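Long-range contact in FAD-binding PCMH-type domain-containing protein (Gibberella zeae, PDB 6YJO), which binds FAD through covalent links and probably acts as an oxygen-dependent oxidoreductase: residues H183-L197 against F224-A236. Residues are numbered along the deposited sequence; the frame is centred on the assembly and turned at random.
With FAD (flavin-adenine dinucleotide), chain C.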
ATOM      1  N   HIS A 183      -2.783  10.425  11.791  1.00 52.58           N
ATOM      2  CA  HIS A 183      -4.013  10.718  11.073  1.00 53.53           C
ATOM      3  C   HIS A 183      -4.629   9.502  10.390  1.00 50.33           C
ATOM      4  O   HIS A 183      -5.633   9.656   9.688  1.00 51.01           O
ATOM      5  CB  HIS A 183      -3.766  11.817  10.025  1.00 55.28           C
ATOM      6  CG  HIS A 183      -3.358  13.135  10.612  1.00 58.22           C
ATOM      7  ND1 HIS A 183      -2.214  13.801  10.224  1.00 58.37           N
ATOM      8  CD2 HIS A 183      -3.944  13.913  11.552  1.00 60.49           C
ATOM      9  CE1 HIS A 183      -2.112  14.929  10.903  1.00 60.28           C
ATOM     10  NE2 HIS A 183      -3.149  15.023  11.715  1.00 61.69           N
ATOM     11  N   GLY A 184      -4.060   8.312  10.561  1.00 47.48           N
ATOM     12  CA  GLY A 184      -4.699   7.079  10.154  1.00 45.39           C
ATOM     13  C   GLY A 184      -4.247   6.600   8.783  1.00 43.89           C
ATOM     14  O   GLY A 184      -3.537   7.283   8.041  1.00 44.84           O
ATOM     15  N   LEU A 185      -4.672   5.379   8.459  1.00 41.85           N
ATOM     16  CA  LEU A 185      -4.519   4.866   7.108  1.00 39.68           C
ATOM     17  C   LEU A 185      -5.299   5.737   6.130  1.00 36.68           C
ATOM     18  O   LEU A 185      -6.251   6.431   6.496  1.00 36.45           O
ATOM     19  CB  LEU A 185      -5.020   3.424   7.012  1.00 40.93           C
ATOM     20  CG  LEU A 185      -4.409   2.366   7.935  1.00 43.94           C
ATOM     21  CD1 LEU A 185      -5.203   1.075   7.815  1.00 45.35           C
ATOM     22  CD2 LEU A 185      -2.937   2.122   7.616  1.00 43.62           C
ATOM     23  N   THR A 186      -4.884   5.694   4.862  1.00 34.69           N
ATOM     24  CA  THR A 186      -5.607   6.435   3.835  1.00 32.96           C
ATOM     25  C   THR A 186      -7.073   6.023   3.793  1.00 34.94           C
ATOM     26  O   THR A 186      -7.958   6.868   3.612  1.00 35.27           O
ATOM     27  CB  THR A 186      -4.962   6.223   2.467  1.00 30.08           C
ATOM     28  OG1 THR A 186      -3.538   6.344   2.578  1.00 30.00           O
ATOM     29  CG2 THR A 186      -5.485   7.254   1.473  1.00 28.84           C
ATOM     30  N   LEU A 187      -7.355   4.730   3.962  1.00 35.71           N
ATOM     31  CA  LEU A 187      -8.739   4.278   3.922  1.00 36.95           C
ATOM     32  C   LEU A 187      -9.516   4.667   5.171  1.00 39.00           C
ATOM     33  O   LEU A 187     -10.749   4.571   5.161  1.00 39.09           O
ATOM     34  CB  LEU A 187      -8.809   2.760   3.717  1.00 37.37           C
ATOM     35  CG  LEU A 187      -8.166   1.799   4.721  1.00 39.85           C
ATOM     36  CD1 LEU A 187      -8.911   1.744   6.046  1.00 40.38           C
ATOM     37  CD2 LEU A 187      -8.103   0.412   4.096  1.00 40.05           C
ATOM     38  N   ASP A 188      -8.837   5.097   6.240  1.00 38.13           N
ATOM     39  CA  ASP A 188      -9.556   5.560   7.423  1.00 39.29           C
ATOM     40  C   ASP A 188     -10.259   6.882   7.159  1.00 38.28           C
ATOM     41  O   ASP A 188     -11.257   7.193   7.815  1.00 40.31           O
ATOM     42  CB  ASP A 188      -8.598   5.688   8.608  1.00 42.13           C
ATOM     43  CG  ASP A 188      -8.105   4.340   9.113  1.00 47.33           C
ATOM     44  OD1 ASP A 188      -8.752   3.312   8.816  1.00 49.92           O
ATOM     45  OD2 ASP A 188      -7.071   4.308   9.811  1.00 49.22           O
ATOM     46  N   THR A 189      -9.766   7.663   6.200  1.00 39.39           N
ATOM     47  CA  THR A 189     -10.394   8.913   5.793  1.00 41.00           C
ATOM     48  C   THR A 189     -11.281   8.735   4.568  1.00 38.94           C
ATOM     49  O   THR A 189     -11.718   9.730   3.982  1.00 37.12           O
ATOM     50  CB  THR A 189      -9.324   9.974   5.517  1.00 43.84           C
ATOM     51  OG1 THR A 189      -8.578   9.616   4.348  1.00 43.84           O
ATOM     52  CG2 THR A 189      -8.368  10.087   6.697  1.00 45.32           C
ATOM     53  N   PHE A 190     -11.567   7.489   4.187  1.00 38.34           N
ATOM     54  CA  PHE A 190     -12.311   7.187   2.970  1.00 36.12           C
ATOM     55  C   PHE A 190     -13.805   7.392   3.197  1.00 36.35           C
ATOM     56  O   PHE A 190     -14.380   6.844   4.143  1.00 34.29           O
ATOM     57  CB  PHE A 190     -12.023   5.745   2.539  1.00 35.20           C
ATOM     58  CG  PHE A 190     -12.717   5.331   1.273  1.00 35.75           C
ATOM     59  CD1 PHE A 190     -12.250   5.757   0.040  1.00 34.68           C
ATOM     60  CD2 PHE A 190     -13.825   4.499   1.314  1.00 38.08           C
ATOM     61  CE1 PHE A 190     -12.886   5.375  -1.125  1.00 36.69           C
ATOM     62  CE2 PHE A 190     -14.464   4.111   0.149  1.00 37.71           C
ATOM     63  CZ  PHE A 190     -13.994   4.548  -1.070  1.00 37.40           C
ATOM     64  N   LEU A 191     -14.432   8.188   2.328  1.00 38.72           N
ATOM     65  CA  LEU A 191     -15.861   8.476   2.402  1.00 41.23           C
ATOM     66  C   LEU A 191     -16.688   7.590   1.482  1.00 42.75           C
ATOM     67  O   LEU A 191     -17.736   7.081   1.891  1.00 43.13           O
ATOM     68  CB  LEU A 191     -16.132   9.947   2.048  1.00 41.91           C
ATOM     69  CG  LEU A 191     -15.569  11.044   2.960  1.00 44.29           C
ATOM     70  CD1 LEU A 191     -15.860  12.422   2.370  1.00 44.86           C
ATOM     71  CD2 LEU A 191     -16.152  10.950   4.360  1.00 45.37           C
ATOM     72  N   GLY A 192     -16.235   7.399   0.250  1.00 43.76           N
ATOM     73  CA  GLY A 192     -16.963   6.612  -0.724  1.00 44.53           C
ATOM     74  C   GLY A 192     -16.301   6.749  -2.077  1.00 44.70           C
ATOM     75  O   GLY A 192     -15.320   7.481  -2.244  1.00 46.20           O
ATOM     76  N   ALA A 193     -16.848   6.020  -3.047  1.00 42.14           N
ATOM     77  CA  ALA A 193     -16.276   6.021  -4.385  1.00 40.46           C
ATOM     78  C   ALA A 193     -17.323   5.674  -5.430  1.00 40.36           C
ATOM     79  O   ALA A 193     -18.129   4.761  -5.238  1.00 40.31           O
ATOM     80  CB  ALA A 193     -15.116   5.028  -4.493  1.00 38.76           C
ATOM     81  N   THR A 194     -17.291   6.411  -6.536  1.00 40.95           N
ATOM     82  CA  THR A 194     -17.964   5.981  -7.751  1.00 43.69           C
ATOM     83  C   THR A 194     -17.257   4.738  -8.278  1.00 44.35           C
ATOM     84  O   THR A 194     -16.049   4.765  -8.530  1.00 42.94           O
ATOM     85  CB  THR A 194     -17.940   7.109  -8.786  1.00 47.68           C
ATOM     86  OG1 THR A 194     -18.427   8.322  -8.191  1.00 50.06           O
ATOM     87  CG2 THR A 194     -18.794   6.750  -9.990  1.00 49.75           C
ATOM     88  N   ILE A 195     -17.996   3.638  -8.409  1.00 44.03           N
ATOM     89  CA  ILE A 195     -17.416   2.345  -8.751  1.00 45.62           C
ATOM     90  C   ILE A 195     -18.283   1.671  -9.804  1.00 45.76           C
ATOM     91  O   ILE A 195     -19.513   1.788  -9.782  1.00 46.15           O
ATOM     92  CB  ILE A 195     -17.267   1.453  -7.500  1.00 47.26           C
ATOM     93  CG1 ILE A 195     -16.661   0.100  -7.875  1.00 48.98           C
ATOM     94  CG2 ILE A 195     -18.615   1.260  -6.806  1.00 47.43           C
ATOM     95  CD1 ILE A 195     -16.286  -0.743  -6.674  1.00 49.55           C
ATOM     96  N   VAL A 196     -17.637   0.969 -10.728  1.00 46.02           N
ATOM     97  CA  VAL A 196     -18.314   0.243 -11.798  1.00 47.62           C
ATOM     98  C   VAL A 196     -18.290  -1.239 -11.457  1.00 46.83           C
ATOM     99  O   VAL A 196     -17.219  -1.858 -11.402  1.00 46.56           O
ATOM    100  CB  VAL A 196     -17.650   0.506 -13.160  1.00 49.89           C
ATOM    101  CG1 VAL A 196     -18.386  -0.230 -14.275  1.00 51.31           C
ATOM    102  CG2 VAL A 196     -17.602   2.000 -13.445  1.00 50.37           C
ATOM    103  N   LEU A 197     -19.466  -1.814 -11.235  1.00 46.27           N
ATOM    104  CA  LEU A 197     -19.555  -3.234 -10.941  1.00 49.79           C
ATOM    105  C   LEU A 197     -19.402  -4.056 -12.224  1.00 51.69           C
ATOM    106  O   LEU A 197     -19.454  -3.537 -13.343  1.00 49.61           O
ATOM    107  CB  LEU A 197     -20.878  -3.555 -10.247  1.00 51.75           C
ATOM    108  CG  LEU A 197     -21.257  -2.622  -9.097  1.00 51.70           C
ATOM    109  CD1 LEU A 197     -22.529  -3.109  -8.410  1.00 53.51           C
ATOM    110  CD2 LEU A 197     -20.111  -2.498  -8.099  1.00 51.83           C
ATOM    111  N   PHE A 224     -13.673  -6.141  -6.367  1.00 38.54           N
ATOM    112  CA  PHE A 224     -15.114  -5.925  -6.413  1.00 36.50           C
ATOM    113  C   PHE A 224     -15.590  -4.955  -7.483  1.00 35.03           C
ATOM    114  O   PHE A 224     -16.803  -4.861  -7.700  1.00 36.80           O
ATOM    115  CB  PHE A 224     -15.611  -5.429  -5.048  1.00 34.19           C
ATOM    116  CG  PHE A 224     -15.457  -6.440  -3.957  1.00 34.41           C
ATOM    117  CD1 PHE A 224     -14.266  -6.546  -3.260  1.00 33.18           C
ATOM    118  CD2 PHE A 224     -16.493  -7.302  -3.645  1.00 35.02           C
ATOM    119  CE1 PHE A 224     -14.114  -7.484  -2.262  1.00 33.81           C
ATOM    120  CE2 PHE A 224     -16.348  -8.243  -2.648  1.00 35.80           C
ATOM    121  CZ  PHE A 224     -15.159  -8.334  -1.953  1.00 36.26           C
ATOM    122  N   GLY A 225     -14.701  -4.232  -8.147  1.00 35.31           N
ATOM    123  CA  GLY A 225     -15.141  -3.325  -9.187  1.00 37.26           C
ATOM    124  C   GLY A 225     -14.027  -2.392  -9.602  1.00 39.52           C
ATOM    125  O   GLY A 225     -12.922  -2.416  -9.057  1.00 39.41           O
ATOM    126  N   ILE A 226     -14.349  -1.561 -10.590  1.00 42.36           N
ATOM    127  CA  ILE A 226     -13.419  -0.578 -11.132  1.00 44.58           C
ATOM    128  C   ILE A 226     -13.820   0.777 -10.561  1.00 47.41           C
ATOM    129  O   ILE A 226     -14.800   1.388 -10.999  1.00 48.39           O
ATOM    130  CB  ILE A 226     -13.425  -0.566 -12.664  1.00 46.76           C
ATOM    131  CG1 ILE A 226     -13.286  -1.983 -13.222  1.00 48.19           C
ATOM    132  CG2 ILE A 226     -12.289   0.311 -13.187  1.00 46.59           C
ATOM    133  CD1 ILE A 226     -11.886  -2.557 -13.095  1.00 49.28           C
ATOM    134  N   VAL A 227     -13.061   1.250  -9.573  1.00 47.28           N
ATOM    135  CA  VAL A 227     -13.306   2.566  -8.998  1.00 47.62           C
ATOM    136  C   VAL A 227     -12.819   3.644  -9.957  1.00 48.28           C
ATOM    137  O   VAL A 227     -11.763   3.511 -10.594  1.00 47.32           O
ATOM    138  CB  VAL A 227     -12.617   2.687  -7.629  1.00 46.63           C
ATOM    139  CG1 VAL A 227     -12.662   4.125  -7.134  1.00 46.23           C
ATOM    140  CG2 VAL A 227     -13.271   1.755  -6.626  1.00 46.14           C
ATOM    141  N   ALA A 228     -13.594   4.721 -10.063  1.00 48.71           N
ATOM    142  CA  ALA A 228     -13.267   5.848 -10.923  1.00 51.43           C
ATOM    143  C   ALA A 228     -12.990   7.135 -10.160  1.00 53.24           C
ATOM    144  O   ALA A 228     -12.245   7.983 -10.658  1.00 55.16           O
ATOM    145  CB  ALA A 228     -14.408   6.108 -11.918  1.00 52.71           C
ATOM    146  N   GLU A 229     -13.570   7.304  -8.974  1.00 52.79           N
ATOM    147  CA  GLU A 229     -13.367   8.497  -8.164  1.00 53.62           C
ATOM    148  C   GLU A 229     -13.497   8.102  -6.700  1.00 50.96           C
ATOM    149  O   GLU A 229     -14.476   7.452  -6.327  1.00 50.57           O
ATOM    150  CB  GLU A 229     -14.391   9.576  -8.531  1.00 56.05           C
ATOM    151  CG  GLU A 229     -14.097  10.953  -7.967  1.00 59.13           C
ATOM    152  CD  GLU A 229     -15.022  12.028  -8.522  1.00 63.33           C
ATOM    153  OE1 GLU A 229     -14.913  12.354  -9.724  1.00 65.44           O
ATOM    154  OE2 GLU A 229     -15.863  12.542  -7.755  1.00 64.71           O
ATOM    155  N   LEU A 230     -12.511   8.470  -5.886  1.00 48.11           N
ATOM    156  CA  LEU A 230     -12.530   8.208  -4.452  1.00 45.85           C
ATOM    157  C   LEU A 230     -12.769   9.509  -3.697  1.00 43.84           C
ATOM    158  O   LEU A 230     -12.325  10.579  -4.128  1.00 45.88           O
ATOM    159  CB  LEU A 230     -11.215   7.570  -3.978  1.00 44.67           C
ATOM    160  CG  LEU A 230     -10.810   6.231  -4.611  1.00 43.26           C
ATOM    161  CD1 LEU A 230      -9.980   6.444  -5.880  1.00 43.82           C
ATOM    162  CD2 LEU A 230     -10.043   5.359  -3.620  1.00 41.88           C
ATOM    163  N   GLY A 231     -13.476   9.413  -2.578  1.00 40.76           N
ATOM    164  CA  GLY A 231     -13.741  10.551  -1.710  1.00 39.99           C
ATOM    165  C   GLY A 231     -13.037  10.348  -0.379  1.00 40.31           C
ATOM    166  O   GLY A 231     -12.985   9.227   0.136  1.00 39.36           O
ATOM    167  N   PHE A 232     -12.464  11.431   0.148  1.00 40.16           N
ATOM    168  CA  PHE A 232     -11.793  11.419   1.441  1.00 40.78           C
ATOM    169  C   PHE A 232     -12.088  12.706   2.200  1.00 44.13           C
ATOM    170  O   PHE A 232     -12.360  13.751   1.603  1.00 44.73           O
ATOM    171  CB  PHE A 232     -10.266  11.290   1.304  1.00 39.58           C
ATOM    172  CG  PHE A 232      -9.814  10.204   0.370  1.00 38.14           C
ATOM    173  CD1 PHE A 232      -9.511   8.941   0.846  1.00 36.43           C
ATOM    174  CD2 PHE A 232      -9.656  10.459  -0.983  1.00 38.78           C
ATOM    175  CE1 PHE A 232      -9.077   7.948  -0.012  1.00 35.28           C
ATOM    176  CE2 PHE A 232      -9.225   9.469  -1.844  1.00 37.28           C
ATOM    177  CZ  PHE A 232      -8.935   8.215  -1.357  1.00 35.35           C
ATOM    178  N   GLN A 233     -12.000  12.622   3.529  1.00 44.56           N
ATOM    179  CA  GLN A 233     -12.090  13.780   4.413  1.00 46.25           C
ATOM    180  C   GLN A 233     -10.666  14.202   4.763  1.00 44.97           C
ATOM    181  O   GLN A 233      -9.949  13.477   5.459  1.00 43.38           O
ATOM    182  CB  GLN A 233     -12.895  13.445   5.667  1.00 46.32           C
ATOM    183  CG  GLN A 233     -13.293  14.657   6.505  1.00 48.00           C
ATOM    184  CD  GLN A 233     -14.270  15.571   5.783  1.00 49.03           C
ATOM    185  OE1 GLN A 233     -15.163  15.105   5.070  1.00 47.90           O
ATOM    186  NE2 GLN A 233     -14.099  16.879   5.954  1.00 51.73           N
ATOM    187  N   THR A 234     -10.258  15.369   4.272  1.00 45.45           N
ATOM    188  CA  THR A 234      -8.895  15.839   4.465  1.00 45.08           C
ATOM    189  C   THR A 234      -8.694  16.374   5.881  1.00 47.17           C
ATOM    190  O   THR A 234      -9.644  16.737   6.585  1.00 48.43           O
ATOM    191  CB  THR A 234      -8.549  16.946   3.468  1.00 43.61           C
ATOM    192  OG1 THR A 234      -9.238  18.148   3.836  1.00 44.58           O
ATOM    193  CG2 THR A 234      -8.952  16.553   2.053  1.00 43.46           C
ATOM    194  N   PHE A 235      -7.430  16.417   6.291  1.00 46.35           N
ATOM    195  CA  PHE A 235      -7.008  17.127   7.488  1.00 46.81           C
ATOM    196  C   PHE A 235      -6.120  18.301   7.089  1.00 46.90           C
ATOM    197  O   PHE A 235      -5.611  18.369   5.967  1.00 44.49           O
ATOM    198  CB  PHE A 235      -6.269  16.193   8.458  1.00 46.87           C
ATOM    199  CG  PHE A 235      -4.948  15.690   7.939  1.00 48.91           C
ATOM    200  CD1 PHE A 235      -3.792  16.432   8.119  1.00 51.11           C
ATOM    201  CD2 PHE A 235      -4.860  14.473   7.285  1.00 47.66           C
ATOM    202  CE1 PHE A 235      -2.575  15.976   7.647  1.00 50.84           C
ATOM    203  CE2 PHE A 235      -3.644  14.010   6.814  1.00 47.56           C
ATOM    204  CZ  PHE A 235      -2.502  14.763   6.994  1.00 48.95           C
ATOM    205  N   ALA A 236      -5.948  19.238   8.017  1.00 50.51           N
ATOM    206  CA  ALA A 236      -5.183  20.443   7.724  1.00 54.71           C
ATOM    207  C   ALA A 236      -3.697  20.108   7.679  1.00 55.16           C
ATOM    208  O   ALA A 236      -3.145  19.583   8.652  1.00 54.46           O
ATOM    209  CB  ALA A 236      -5.458  21.518   8.774  1.00 59.19           C
TER
HETATM  210  PA  FAD C 601      -1.654  -0.760  -9.339  1.00 43.29           P
HETATM  211  O1A FAD C 601      -0.819  -1.874  -9.845  1.00 39.29           O
HETATM  212  O2A FAD C 601      -2.193   0.172 -10.436  1.00 39.92           O
HETATM  213  O5B FAD C 601      -2.840  -1.303  -8.455  1.00 37.36           O
HETATM  214  C5B FAD C 601      -2.614  -2.271  -7.409  1.00 39.79           C
HETATM  215  C4B FAD C 601      -3.898  -3.000  -7.122  1.00 40.18           C
HETATM  216  O4B FAD C 601      -4.995  -2.053  -7.108  1.00 40.72           O
HETATM  217  C3B FAD C 601      -4.272  -4.060  -8.154  1.00 39.73           C
HETATM  218  O3B FAD C 601      -4.954  -5.147  -7.538  1.00 38.80           O
HETATM  219  C2B FAD C 601      -5.181  -3.280  -9.102  1.00 40.13           C
HETATM  220  O2B FAD C 601      -6.074  -4.130  -9.807  1.00 41.63           O
HETATM  221  C1B FAD C 601      -5.935  -2.400  -8.108  1.00 39.56           C
HETATM  222  N9A FAD C 601      -6.487  -1.180  -8.692  1.00 39.82           N
HETATM  223  C8A FAD C 601      -5.802  -0.129  -9.249  1.00 39.23           C
HETATM  224  N7A FAD C 601      -6.569   0.831  -9.705  1.00 38.51           N
HETATM  225  C5A FAD C 601      -7.856   0.380  -9.429  1.00 39.87           C
HETATM  226  C6A FAD C 601      -9.123   0.939  -9.663  1.00 37.62           C
HETATM  227  N6A FAD C 601      -9.324   2.120 -10.253  1.00 39.13           N
HETATM  228  N1A FAD C 601     -10.200   0.227  -9.265  1.00 37.40           N
HETATM  229  C2A FAD C 601     -10.009  -0.954  -8.673  1.00 38.04           C
HETATM  230  N3A FAD C 601      -8.863  -1.579  -8.399  1.00 39.01           N
HETATM  231  C4A FAD C 601      -7.812  -0.855  -8.809  1.00 38.83           C
HETATM  232  N1  FAD C 601       2.509   1.195   0.527  1.00 47.15           N
HETATM  233  C2  FAD C 601       2.377   1.704   1.788  1.00 49.70           C
HETATM  234  O2  FAD C 601       1.466   1.340   2.541  1.00 50.98           O
HETATM  235  N3  FAD C 601       3.279   2.652   2.244  1.00 50.07           N
HETATM  236  C4  FAD C 601       4.348   3.164   1.534  1.00 49.02           C
HETATM  237  O4  FAD C 601       5.086   4.005   2.042  1.00 49.56           O
HETATM  238  C4X FAD C 601       4.478   2.616   0.198  1.00 47.28           C
HETATM  239  N5  FAD C 601       5.461   3.042  -0.545  1.00 45.69           N
HETATM  240  C5X FAD C 601       5.579   2.521  -1.824  1.00 42.30           C
HETATM  241  C6  FAD C 601       6.635   2.936  -2.627  1.00 37.51           C
HETATM  242  C7  FAD C 601       6.785   2.467  -3.926  1.00 37.26           C
HETATM  243  C7M FAD C 601       7.931   2.966  -4.766  1.00 34.56           C
HETATM  244  C8  FAD C 601       5.892   1.498  -4.416  1.00 35.79           C
HETATM  245  C8M FAD C 601       6.023   0.954  -5.812  1.00 33.94           C
HETATM  246  C9  FAD C 601       4.847   1.059  -3.608  1.00 39.72           C
HETATM  247  C9A FAD C 601       4.689   1.558  -2.321  1.00 41.22           C
HETATM  248  N10 FAD C 601       3.636   1.137  -1.486  1.00 43.02           N
HETATM  249  C10 FAD C 601       3.506   1.637  -0.216  1.00 45.77           C
HETATM  250  C1' FAD C 601       2.689   0.108  -1.934  1.00 39.22           C
HETATM  251  C2' FAD C 601       1.410   0.666  -2.538  1.00 36.31           C
HETATM  252  O2' FAD C 601       0.538   1.113  -1.500  1.00 35.55           O
HETATM  253  C3' FAD C 601       0.718  -0.448  -3.323  1.00 34.19           C
HETATM  254  O3' FAD C 601       1.648  -0.962  -4.271  1.00 31.65           O
HETATM  255  C4' FAD C 601      -0.542  -0.011  -4.068  1.00 33.37           C
HETATM  256  O4' FAD C 601      -1.559  -1.004  -3.936  1.00 32.20           O
HETATM  257  C5' FAD C 601      -0.249   0.228  -5.531  1.00 33.29           C
HETATM  258  O5' FAD C 601      -1.336   0.970  -6.115  1.00 32.73           O
HETATM  259  P   FAD C 601      -1.250   1.485  -7.592  1.00 38.79           P
HETATM  260  O1P FAD C 601      -2.640   1.912  -8.070  1.00 32.24           O
HETATM  261  O2P FAD C 601      -0.169   2.497  -7.700  1.00 31.17           O
HETATM  262  O3P FAD C 601      -0.810   0.134  -8.337  1.00 35.27           O
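H183 and F235 lie face to face: ring centroids 3.8 Å apart and planes at 22° define a stack, with H183 ND1 over the rim of the phenyl, 3.4 Å from F235 CZ. F235 CG sits between its backbone N and carbonyl carbon (chi1 66°), and from there the ring lies flat against H183. F190 and F232, a non-hydrogen-bonded antiparallel pair, meet differently. The F190 edge is directed at the F232 face in an offset edge-to-face contact, centroids 5.9 Å apart and planes at 71°. With F190 CG anti to the backbone N, CD1 is brought 3.9 Å from F232 CE1, while CE1 touches L230 CD2. Beside this pair, T189 OG1 donates to T186 O and also lies against F232 CD1.

Further along, A193 CB meets V227 CG1 at 3.7 Å, and I195 CD1 meets V227 CG2 at 3.9 Å, so the two methyls of V227 are divided between A193 and I195. T194 pairs with E229 but I195 with V227, which leaves A228 as the extra residue of a beta bulge; A228 N donates to T194 O, and beyond it V196 and I226 exchange two bonds. Next to the bulge, V227 uses its backbone on the adenine of FAD: N6A donates to V227 O at 2.8 Å and V227 N donates to N1A, reading the base's hydrogen-bonding edge.

The pair belongs to the antiparallel sheet of the PCMH-type FAD-binding fold. Strand 202-206 continues it beyond 190-196, and strand 133-137 pairs with 226-236. Helix 78-90 packs I81 on V196, I226 and A228; helix 167-171 sets A171 against T186, L230 and F232.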